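Local coordinates for sucrose 6(F)-phosphate phosphorylase (Thermoanaerobacterium thermosaccharolyticum DSM 571, PDB 6S9V), which belongs to the alpha-amylase family of carbohydrate-active enzymes and is built on a closed barrel of eight parallel beta strands ringed by helices, at residues A[429-432]-A[433-436]; A[364-367]-A[368-372]; A[36-39]-A[40-43]. One frame throughout, in Å; residues are numbered along the deposited sequence.

In the fold
All three contacts are local, and their centres lie 20 to 25 Å from the centre of the chain. Contact 3 comes first in sequence, on helix 34-44 between the first two barrel strands. Contact 2 leads into helix 372-384, the helix before the last barrel strand 388-392, and contact 1 opens helix 432-446. Contacts 1 and 2, with centres about 14 Å apart, meet directly: V433 CB lies 3.6 Å from D372 OD2. Contact 3 does not touch contact 1, their nearest atoms being about 7 Å apart, yet V429 and V40 both pack on F45. Contacts 2 and 3 are more remote, about 26 Å between centres.

Contact 1: A[429-432]-A[433-436]; sequences VQKN and VVQR
Two torsions set up the polar contacts across V429-N432 and V433-R436. Q435 bends at chi2 (-60°), turning its terminal amide back along the chain until NE2 donates a hydrogen bond to V429 O. The modelled separation of Q435 NE2 and V429 O, 2.5 Å, is unusually short, and its exact length is doubtful. That carbonyl oxygen lies close to the amide plane of Q435, whereas the donor stands tilted from the carbonyl plane of V429. N432 places CG trans to its backbone N (chi1 -178°), which carries OD1 across to R436, 3.2 Å from CD of that arginine. The N432 amide and the R436 guanidinium are turned 40° from each other, and a water links them: it donates to N432 OD1 at 2.6 Å and accepts from R436 NH1 at 2.9 Å, sitting at the guanidinium edge and in its plane.

The helix begins at the same residues. K431 holds the N-cap position, and its carbonyl O receives a nearly straight bond from Q435 N at 3.0 Å together with a weak one from V434 N. One residue further on, R436 N donates to N432 O at 2.9 Å. The valine branches fill the apolar side: V434 CG1 packs 3.7 Å from V429 CA, while CG2 faces the CB and CE methylenes of K431. Beyond the segments, R436 forms salt bridges with the C-terminal carboxylate of V502 and with D373, and V433 rests on L376 of helix 372-384.

The chemistry thus splits in two. The side-chain amide of Q435 gives a partner to a backbone carbonyl in the loop before the helix. The bridging water takes a proton from R436 NH1 and gives one to N432 OD1, consistent with OD1, not ND2, facing the arginine.

Contact 2: A[364-367]-A[368-372]; sequences YYSA and LNCDD
Y365 meets both C370 and D372. Its hydroxyl donates to D372 OD1 at 2.6 Å, at the ring edge and in plane, and it approaches the carboxylate oxygen nearly in line with the C-O bond; ring and carboxylate are turned 31° apart. A chi1 of -178° lays the Y365 ring back over the turn, and C370 CA sits 3.6 Å from its centroid in a CH-pi contact over one face. C370 SG makes an oblique sulfur-aromatic contact with the same ring, 4.4 Å from the centroid.

The last helical carbonyls are satisfied from the turn. Y365 O accepts from C370 N at 2.9 Å and weakly from L368 N, whose stronger bond goes to Y364 O at 3.1 Å. S366 O takes N369 N at 2.9 Å, with the donor well above the carbonyl plane. D371 N donates to L368 O at 3.2 Å, closing the type I' turn L368-D371. Elsewhere, R337 serves A367 O, N401 S366 OG and P276 Y364 OH.

D371 then N-caps helix 372-384 through OD1 to A374 N. N369, at positive phi, is the C-prime residue of the Schellman motif those C370 N and N369 N bonds define.

Contact 3: A[36-39]-A[40-43]; sequences TLND and VLEK
Helix 34-44 is the crossover helix of the beta-alpha-beta unit formed with strands 22-25 and 51-54, and within it T36-D39 is followed directly by V40-K43, one turn on. Four backbone hydrogen bonds of the i to i+4 kind join the two segments: V40 N to T36 O, L41 N to L37 O, E42 N to N38 O and K43 N to D39 O, all between 2.8 and 3.0 Å.

On the buried side L37 and L41 make the apolar contact. L37 sends CG away from its own N, beside the carbonyl carbon (chi1 172°), while L41 swings CG beside its own N (chi1 -75°), and these different rotamers bring L37 CD1 within 4.1 Å of L41 CG at an oblique angle. L41 CG also lies 3.3 Å from L37 O, so the leucine covers the carbonyl that its own N-H grips. V40 behaves likewise, CG2 lying 3.3 Å from T36 O.

Both leucines pack on M87 of helix 81-88 and on strand 22-25, through T25 and L23, whereas V40 packs on L422 and I425 of helix 422-428. T36 OG1 is bonded back to L30 O, in the loop that precedes the helix.

On the exposed side D39 and E42 carry like charges, with D39 OD1 and E42 OE1 5.2 Å apart, a spacing at which any repulsion would probably be softened by solvent. A helix with one apolar side against barrel strand 22-25 and helices 81-88 and 422-428, and charged residues on the other, is typical of the outer layer of a TIM barrel.

Contact 1: A[429-432]-A[433-436]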
loop_
_atom_site.group_PDB
_atom_site.type_symbol
_atom_site.label_atom_id
_atom_site.label_comp_id
_atom_site.label_asym_id
_atom_site.label_seq_id
_atom_site.Cartn_x
_atom_site.Cartn_y
_atom_site.Cartn_z
ATOM N N VAL A 429 6.807 2.857 -22.778
ATOM C CA VAL A 429 6.856 1.401 -22.852
ATOM C C VAL A 429 7.900 0.928 -23.851
ATOM O O VAL A 429 8.289 -0.243 -23.829
ATOM C CB VAL A 429 5.483 0.794 -23.210
ATOM C CG1 VAL A 429 4.474 1.116 -22.142
ATOM C CG2 VAL A 429 5.006 1.269 -24.578
ATOM N N GLN A 430 8.368 1.814 -24.731
ATOM C CA GLN A 430 9.398 1.457 -25.692
ATOM C C GLN A 430 10.805 1.560 -25.121
ATOM O O GLN A 430 11.746 1.063 -25.752
ATOM C CB GLN A 430 9.262 2.343 -26.933
ATOM C CG GLN A 430 7.908 2.189 -27.610
ATOM C CD GLN A 430 7.793 2.963 -28.906
ATOM O OE1 GLN A 430 8.459 2.655 -29.895
ATOM N NE2 GLN A 430 6.927 3.969 -28.911
ATOM N N LYS A 431 10.973 2.157 -23.942
ATOM C CA LYS A 431 12.294 2.241 -23.333
ATOM C C LYS A 431 12.834 0.846 -23.053
ATOM O O LYS A 431 12.094 -0.053 -22.642
ATOM C CB LYS A 431 12.242 3.039 -22.032
ATOM C CG LYS A 431 11.880 4.499 -22.211
ATOM C CD LYS A 431 12.354 5.319 -21.023
ATOM C CE LYS A 431 11.491 5.085 -19.790
ATOM N NZ LYS A 431 11.945 5.922 -18.636
ATOM N N ASN A 432 14.139 0.669 -23.273
ATOM C CA ASN A 432 14.739 -0.648 -23.090
ATOM C C ASN A 432 14.495 -1.187 -21.686
ATOM O O ASN A 432 14.174 -2.370 -21.521
ATOM C CB ASN A 432 16.240 -0.596 -23.376
ATOM C CG ASN A 432 16.898 -1.956 -23.249
ATOM O OD1 ASN A 432 17.566 -2.247 -22.258
ATOM N ND2 ASN A 432 16.697 -2.804 -24.247
ATOM N N VAL A 433 14.631 -0.337 -20.659
ATOM C CA VAL A 433 14.468 -0.810 -19.287
ATOM C C VAL A 433 13.039 -1.287 -19.045
ATOM O O VAL A 433 12.818 -2.254 -18.303
ATOM C CB VAL A 433 14.875 0.283 -18.274
ATOM C CG1 VAL A 433 13.965 1.506 -18.392
ATOM C CG2 VAL A 433 14.839 -0.282 -16.854
ATOM N N VAL A 434 12.053 -0.642 -19.673
ATOM C CA VAL A 434 10.666 -1.057 -19.499
ATOM C C VAL A 434 10.405 -2.371 -20.230
ATOM O O VAL A 434 9.733 -3.269 -19.705
ATOM C CB VAL A 434 9.716 0.055 -19.981
ATOM C CG1 VAL A 434 8.262 -0.412 -19.934
ATOM C CG2 VAL A 434 9.907 1.305 -19.135
ATOM N N GLN A 435 10.939 -2.515 -21.443
ATOM C CA GLN A 435 10.770 -3.778 -22.157
ATOM C C GLN A 435 11.431 -4.926 -21.398
ATOM O O GLN A 435 10.892 -6.039 -21.350
ATOM C CB GLN A 435 11.326 -3.662 -23.577
ATOM C CG GLN A 435 10.437 -2.859 -24.557
ATOM C CD GLN A 435 9.031 -3.450 -24.762
ATOM O OE1 GLN A 435 8.863 -4.661 -24.932
ATOM N NE2 GLN A 435 8.016 -2.581 -24.759
ATOM N N ARG A 436 12.591 -4.676 -20.780
ATOM C CA ARG A 436 13.217 -5.707 -19.952
ATOM C C ARG A 436 12.344 -6.064 -18.759
ATOM O O ARG A 436 12.226 -7.240 -18.397
ATOM C CB ARG A 436 14.590 -5.251 -19.464
ATOM C CG ARG A 436 15.631 -5.137 -20.549
ATOM C CD ARG A 436 16.878 -4.466 -20.001
ATOM N NE ARG A 436 17.547 -5.291 -19.002
ATOM C CZ ARG A 436 18.532 -4.864 -18.215
ATOM N NH1 ARG A 436 18.961 -3.607 -18.299
ATOM N NH2 ARG A 436 19.092 -5.695 -17.344
HETATM O O HOH W 1 18.139 -1.280 -19.869
#

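Contact 2: A[364-367]-A[368-372]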
loop_
_atom_site.group_PDB
_atom_site.type_symbol
_atom_site.label_atom_id
_atom_site.label_comp_id
_atom_site.label_asym_id
_atom_site.label_seq_id
_atom_site.Cartn_x
_atom_site.Cartn_y
_atom_site.Cartn_z
ATOM N N TYR A 364 11.297 4.632 -7.272
ATOM C CA TYR A 364 12.264 3.588 -6.948
ATOM C C TYR A 364 13.411 3.579 -7.949
ATOM O O TYR A 364 14.572 3.370 -7.574
ATOM C CB TYR A 364 11.573 2.231 -6.875
ATOM C CG TYR A 364 12.238 1.298 -5.893
ATOM C CD1 TYR A 364 11.859 1.279 -4.554
ATOM C CD2 TYR A 364 13.259 0.453 -6.300
ATOM C CE1 TYR A 364 12.474 0.431 -3.652
ATOM C CE2 TYR A 364 13.878 -0.392 -5.414
ATOM C CZ TYR A 364 13.486 -0.404 -4.088
ATOM O OH TYR A 364 14.116 -1.262 -3.208
ATOM N N TYR A 365 13.111 3.839 -9.222
ATOM C CA TYR A 365 14.144 3.937 -10.244
ATOM C C TYR A 365 15.110 5.077 -9.942
ATOM O O TYR A 365 16.332 4.900 -10.036
ATOM C CB TYR A 365 13.462 4.108 -11.601
ATOM C CG TYR A 365 14.365 4.173 -12.807
ATOM C CD1 TYR A 365 15.133 3.081 -13.198
ATOM C CD2 TYR A 365 14.405 5.314 -13.591
ATOM C CE1 TYR A 365 15.934 3.142 -14.336
ATOM C CE2 TYR A 365 15.197 5.384 -14.718
ATOM C CZ TYR A 365 15.965 4.305 -15.082
ATOM O OH TYR A 365 16.749 4.394 -16.211
ATOM N N SER A 366 14.587 6.243 -9.546
ATOM C CA SER A 366 15.462 7.352 -9.158
ATOM C C SER A 366 16.280 7.007 -7.916
ATOM O O SER A 366 17.442 7.422 -7.788
ATOM C CB SER A 366 14.637 8.616 -8.898
ATOM O OG SER A 366 14.165 9.197 -10.100
ATOM N N ALA A 367 15.685 6.252 -6.986
ATOM C CA ALA A 367 16.393 5.868 -5.771
ATOM C C ALA A 367 17.608 5.005 -6.077
ATOM O O ALA A 367 18.599 5.049 -5.340
ATOM C CB ALA A 367 15.448 5.129 -4.824
ATOM N N LEU A 368 17.558 4.231 -7.158
ATOM C CA LEU A 368 18.683 3.424 -7.612
ATOM C C LEU A 368 19.573 4.166 -8.606
ATOM O O LEU A 368 20.335 3.532 -9.345
ATOM C CB LEU A 368 18.183 2.117 -8.224
ATOM C CG LEU A 368 17.544 1.199 -7.179
ATOM C CD1 LEU A 368 16.861 0.000 -7.850
ATOM C CD2 LEU A 368 18.585 0.731 -6.176
ATOM N N ASN A 369 19.486 5.491 -8.637
ATOM C CA ASN A 369 20.329 6.310 -9.509
ATOM C C ASN A 369 20.061 6.017 -10.983
ATOM O O ASN A 369 20.942 6.167 -11.837
ATOM C CB ASN A 369 21.806 6.094 -9.171
ATOM C CG ASN A 369 22.568 7.396 -9.026
ATOM O OD1 ASN A 369 22.051 8.474 -9.315
ATOM N ND2 ASN A 369 23.808 7.294 -8.576
ATOM N N CYS A 370 18.835 5.592 -11.287
ATOM C CA CYS A 370 18.405 5.283 -12.651
ATOM C C CYS A 370 19.278 4.208 -13.292
ATOM O O CYS A 370 19.390 4.129 -14.519
ATOM C CB CYS A 370 18.373 6.545 -13.524
ATOM S SG CYS A 370 17.342 7.862 -12.838
ATOM N N ASP A 371 19.850 3.346 -12.458
ATOM C CA ASP A 371 20.694 2.230 -12.882
ATOM C C ASP A 371 19.776 1.110 -13.354
ATOM O O ASP A 371 19.224 0.364 -12.540
ATOM C CB ASP A 371 21.554 1.788 -11.701
ATOM C CG ASP A 371 22.553 0.697 -12.043
ATOM O OD1 ASP A 371 22.350 -0.067 -13.006
ATOM O OD2 ASP A 371 23.522 0.553 -11.264
ATOM N N ASP A 372 19.614 0.987 -14.676
ATOM C CA ASP A 372 18.689 0.002 -15.237
ATOM C C ASP A 372 18.977 -1.393 -14.704
ATOM O O ASP A 372 18.064 -2.139 -14.336
ATOM C CB ASP A 372 18.804 -0.036 -16.762
ATOM C CG ASP A 372 18.234 1.190 -17.445
ATOM O OD1 ASP A 372 17.754 2.109 -16.760
ATOM O OD2 ASP A 372 18.297 1.235 -18.697
#

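Contact 3: A[36-39]-A[40-43]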
loop_
_atom_site.group_PDB
_atom_site.type_symbol
_atom_site.label_atom_id
_atom_site.label_comp_id
_atom_site.label_asym_id
_atom_site.label_seq_id
_atom_site.Cartn_x
_atom_site.Cartn_y
_atom_site.Cartn_z
ATOM N N THR A 36 -9.418 4.792 -20.240
ATOM C CA THR A 36 -8.068 4.755 -20.796
ATOM C C THR A 36 -7.191 3.744 -20.057
ATOM O O THR A 36 -6.321 3.114 -20.670
ATOM C CB THR A 36 -7.420 6.144 -20.764
ATOM O OG1 THR A 36 -7.112 6.519 -19.411
ATOM C CG2 THR A 36 -8.340 7.199 -21.395
ATOM N N LEU A 37 -7.398 3.569 -18.749
ATOM C CA LEU A 37 -6.681 2.520 -18.026
ATOM C C LEU A 37 -6.992 1.150 -18.624
ATOM O O LEU A 37 -6.086 0.346 -18.880
ATOM C CB LEU A 37 -7.031 2.570 -16.538
ATOM C CG LEU A 37 -6.505 1.421 -15.675
ATOM C CD1 LEU A 37 -4.992 1.302 -15.790
ATOM C CD2 LEU A 37 -6.904 1.600 -14.214
ATOM N N ASN A 38 -8.276 0.863 -18.845
ATOM C CA ASN A 38 -8.657 -0.401 -19.467
ATOM C C ASN A 38 -8.062 -0.529 -20.870
ATOM O O ASN A 38 -7.615 -1.615 -21.265
ATOM C CB ASN A 38 -10.186 -0.520 -19.532
ATOM C CG ASN A 38 -10.790 -1.123 -18.266
ATOM O OD1 ASN A 38 -10.203 -2.010 -17.643
ATOM N ND2 ASN A 38 -11.983 -0.655 -17.893
ATOM N N ASP A 39 -8.066 0.563 -21.642
ATOM C CA ASP A 39 -7.475 0.530 -22.977
ATOM C C ASP A 39 -5.981 0.237 -22.913
ATOM O O ASP A 39 -5.460 -0.543 -23.718
ATOM C CB ASP A 39 -7.722 1.852 -23.715
ATOM C CG ASP A 39 -9.187 2.073 -24.067
ATOM O OD1 ASP A 39 -9.975 1.108 -24.016
ATOM O OD2 ASP A 39 -9.548 3.218 -24.417
ATOM N N VAL A 40 -5.271 0.877 -21.973
ATOM C CA VAL A 40 -3.833 0.673 -21.829
ATOM C C VAL A 40 -3.537 -0.751 -21.385
ATOM O O VAL A 40 -2.612 -1.393 -21.891
ATOM C CB VAL A 40 -3.257 1.709 -20.841
ATOM C CG1 VAL A 40 -1.906 1.272 -20.310
ATOM C CG2 VAL A 40 -3.147 3.081 -21.516
ATOM N N LEU A 41 -4.321 -1.273 -20.438
ATOM C CA LEU A 41 -4.156 -2.662 -20.025
ATOM C C LEU A 41 -4.338 -3.609 -21.203
ATOM O O LEU A 41 -3.558 -4.553 -21.377
ATOM C CB LEU A 41 -5.144 -2.998 -18.913
ATOM C CG LEU A 41 -4.839 -2.441 -17.527
ATOM C CD1 LEU A 41 -6.053 -2.618 -16.636
ATOM C CD2 LEU A 41 -3.595 -3.112 -16.910
ATOM N N GLU A 42 -5.362 -3.372 -22.024
ATOM C CA GLU A 42 -5.614 -4.239 -23.170
ATOM C C GLU A 42 -4.514 -4.095 -24.216
ATOM O O GLU A 42 -4.125 -5.079 -24.854
ATOM C CB GLU A 42 -6.981 -3.931 -23.778
ATOM C CG GLU A 42 -7.283 -4.719 -25.067
ATOM C CD GLU A 42 -8.679 -4.455 -25.633
ATOM O OE1 GLU A 42 -9.556 -3.986 -24.885
ATOM O OE2 GLU A 42 -8.898 -4.728 -26.831
ATOM N N LYS A 43 -3.986 -2.884 -24.400
ATOM C CA LYS A 43 -3.013 -2.685 -25.463
ATOM C C LYS A 43 -1.674 -3.327 -25.119
ATOM O O LYS A 43 -1.057 -3.978 -25.972
ATOM C CB LYS A 43 -2.837 -1.190 -25.724
ATOM C CG LYS A 43 -1.976 -0.847 -26.918
ATOM C CD LYS A 43 -2.035 0.651 -27.209
ATOM C CE LYS A 43 -1.067 1.057 -28.311
ATOM N NZ LYS A 43 -1.273 0.305 -29.583
#